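Local structure of colicin-M immunity protein (Escherichia coli, 4AEQ) at residues E52-S57 with L68-A73. The protein protects the Escherichia coli cell that carries the colicin M plasmid against killing by colicin M. Numbering follows the deposited sequence.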
loop_
_atom_site.group_PDB
_atom_site.type_symbol
_atom_site.label_atom_id
_atom_site.label_comp_id
_atom_site.label_asym_id
_atom_site.label_seq_id
_atom_site.Cartn_x
_atom_site.Cartn_y
_atom_site.Cartn_z
ATOM N N GLU A 52 -3.380 -8.733 -18.275
ATOM C CA GLU A 52 -4.213 -8.131 -19.300
ATOM C C GLU A 52 -3.412 -7.000 -19.934
ATOM O O GLU A 52 -2.465 -6.494 -19.330
ATOM C CB GLU A 52 -5.513 -7.623 -18.685
ATOM C CG GLU A 52 -6.257 -8.714 -17.929
ATOM C CD GLU A 52 -7.541 -8.236 -17.287
ATOM O OE1 GLU A 52 -7.820 -7.018 -17.317
ATOM O OE2 GLU A 52 -8.272 -9.093 -16.747
ATOM N N LYS A 53 -3.751 -6.631 -21.164
ATOM C CA LYS A 53 -2.961 -5.635 -21.881
ATOM C C LYS A 53 -2.865 -4.315 -21.126
ATOM O O LYS A 53 -3.852 -3.819 -20.585
ATOM C CB LYS A 53 -3.509 -5.396 -23.290
ATOM C CG LYS A 53 -2.757 -4.307 -24.043
ATOM C CD LYS A 53 -3.336 -4.072 -25.427
ATOM C CE LYS A 53 -4.853 -4.026 -25.388
ATOM N NZ LYS A 53 -5.397 -3.166 -26.470
ATOM N N ILE A 54 -1.660 -3.759 -21.087
ATOM C CA ILE A 54 -1.432 -2.460 -20.478
ATOM C C ILE A 54 -1.665 -1.348 -21.496
ATOM O O ILE A 54 -1.062 -1.347 -22.571
ATOM C CB ILE A 54 0.005 -2.349 -19.938
ATOM C CG1 ILE A 54 0.226 -3.348 -18.797
ATOM C CG2 ILE A 54 0.297 -0.926 -19.477
ATOM C CD1 ILE A 54 1.654 -3.394 -18.288
ATOM N N GLU A 55 -2.548 -0.410 -21.164
ATOM C CA GLU A 55 -2.756 0.768 -22.005
ATOM C C GLU A 55 -1.931 1.931 -21.479
ATOM O O GLU A 55 -2.187 2.448 -20.394
ATOM C CB GLU A 55 -4.231 1.181 -22.034
ATOM C CG GLU A 55 -5.165 0.150 -22.618
ATOM C CD GLU A 55 -4.677 -0.385 -23.944
ATOM O OE1 GLU A 55 -4.104 0.393 -24.740
ATOM O OE2 GLU A 55 -4.855 -1.594 -24.182
ATOM N N ARG A 56 -0.940 2.346 -22.251
ATOM C CA ARG A 56 -0.156 3.513 -21.886
ATOM C C ARG A 56 -0.087 4.454 -23.073
ATOM O O ARG A 56 -0.152 4.016 -24.223
ATOM C CB ARG A 56 1.242 3.104 -21.417
ATOM C CG ARG A 56 1.968 2.169 -22.363
ATOM C CD ARG A 56 3.132 1.485 -21.660
ATOM N NE ARG A 56 4.093 2.447 -21.131
ATOM C CZ ARG A 56 5.160 2.118 -20.408
ATOM N NH1 ARG A 56 5.410 0.845 -20.123
ATOM N NH2 ARG A 56 5.983 3.059 -19.970
ATOM N N SER A 57 0.035 5.746 -22.794
ATOM C CA SER A 57 0.043 6.745 -23.849
ATOM C C SER A 57 1.238 6.534 -24.769
ATOM O O SER A 57 2.353 6.297 -24.306
ATOM C CB SER A 57 0.068 8.156 -23.257
ATOM O OG SER A 57 -0.161 9.133 -24.257
ATOM N N LEU A 68 -0.934 1.853 -15.419
ATOM C CA LEU A 68 -2.047 1.030 -14.968
ATOM C C LEU A 68 -1.854 -0.396 -15.474
ATOM O O LEU A 68 -1.903 -0.649 -16.674
ATOM C CB LEU A 68 -3.371 1.610 -15.473
ATOM C CG LEU A 68 -4.660 0.931 -15.008
ATOM C CD1 LEU A 68 -4.767 0.972 -13.494
ATOM C CD2 LEU A 68 -5.868 1.599 -15.649
ATOM N N VAL A 69 -1.630 -1.322 -14.548
ATOM C CA VAL A 69 -1.397 -2.712 -14.873
ATOM C C VAL A 69 -2.570 -3.543 -14.377
ATOM O O VAL A 69 -2.680 -3.830 -13.184
ATOM C CB VAL A 69 -0.133 -3.203 -14.148
ATOM C CG1 VAL A 69 0.184 -4.645 -14.514
ATOM C CG2 VAL A 69 1.046 -2.279 -14.455
ATOM N N PRO A 70 -3.441 -3.957 -15.304
ATOM C CA PRO A 70 -4.557 -4.845 -14.978
ATOM C C PRO A 70 -4.084 -6.280 -14.856
ATOM O O PRO A 70 -3.209 -6.699 -15.615
ATOM C CB PRO A 70 -5.486 -4.687 -16.179
ATOM C CG PRO A 70 -4.571 -4.376 -17.309
ATOM C CD PRO A 70 -3.446 -3.560 -16.723
ATOM N N PHE A 71 -4.667 -7.039 -13.938
ATOM C CA PHE A 71 -4.344 -8.458 -13.857
ATOM C C PHE A 71 -5.455 -9.218 -13.153
ATOM O O PHE A 71 -6.296 -8.621 -12.492
ATOM C CB PHE A 71 -2.990 -8.690 -13.168
ATOM C CG PHE A 71 -2.942 -8.230 -11.735
ATOM C CD1 PHE A 71 -2.629 -6.916 -11.422
ATOM C CD2 PHE A 71 -3.180 -9.119 -10.699
ATOM C CE1 PHE A 71 -2.570 -6.493 -10.107
ATOM C CE2 PHE A 71 -3.127 -8.701 -9.382
ATOM C CZ PHE A 71 -2.822 -7.389 -9.083
ATOM N N LYS A 72 -5.457 -10.532 -13.318
ATOM C CA LYS A 72 -6.385 -11.403 -12.620
ATOM C C LYS A 72 -5.595 -12.328 -11.707
ATOM O O LYS A 72 -4.549 -12.835 -12.093
ATOM C CB LYS A 72 -7.195 -12.225 -13.620
ATOM C CG LYS A 72 -8.209 -11.417 -14.405
ATOM C CD LYS A 72 -8.756 -12.202 -15.586
ATOM C CE LYS A 72 -7.707 -12.357 -16.676
ATOM N NZ LYS A 72 -8.239 -13.057 -17.879
ATOM N N ALA A 73 -6.088 -12.530 -10.492
ATOM C CA ALA A 73 -5.468 -13.465 -9.562
ATOM C C ALA A 73 -6.403 -14.656 -9.379
ATOM O O ALA A 73 -7.602 -14.473 -9.179
ATOM C CB ALA A 73 -5.191 -12.785 -8.230
HETATM O O HOH W 1 -1.015 -6.292 -17.172
HETATM O O HOH W 2 -3.749 -0.191 -18.627
HETATM O O HOH W 3 -1.073 2.940 -18.063
#
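Glu52 runs along the CB-CG edge of the Pro70 ring where the loop following strand 48-51 peels away from strand 66-74, at one side of the four-stranded antiparallel sheet of this YebF/Cmi domain. The weak bond from Glu52 N to Pro70 O, 3.4 Å long, is the one direct backbone link; beyond it the two backbones part and water takes over the pairing. One water donates to both Glu52 O and Pro70 O, a second joins Glu55 N to Leu68 O, and a third runs from Glu55 O to Leu68 N, so the loop runs beside strand 66-74 with water between the backbones, in a manner resembling water-mediated strand pairing.

Pro70, which has no N-H to offer this edge, points its ring toward the loop: CG sits 3.4 Å from Lys53 O and 3.7 Å from Glu52 CB. With CG beside the backbone N (chi1 -55°) and the rest of the chain extended, Glu52 slants across the proline, OE1 ending beside Pro70 CB at 3.5 Å. It also crosses the aliphatic part of Lys72 nearly at right angles, Glu52 CG lying 4.1 Å from Lys72 CE.

Arg21 of the second subunit hydrogen-bonds to Glu52 O and packs on Ile54, tying the loop into the dimer. Ile54 directs its two branches differently: CG2 rests 3.6 Å from Leu68 O, while CD1 reaches Val69 CG2 at 4.0 Å.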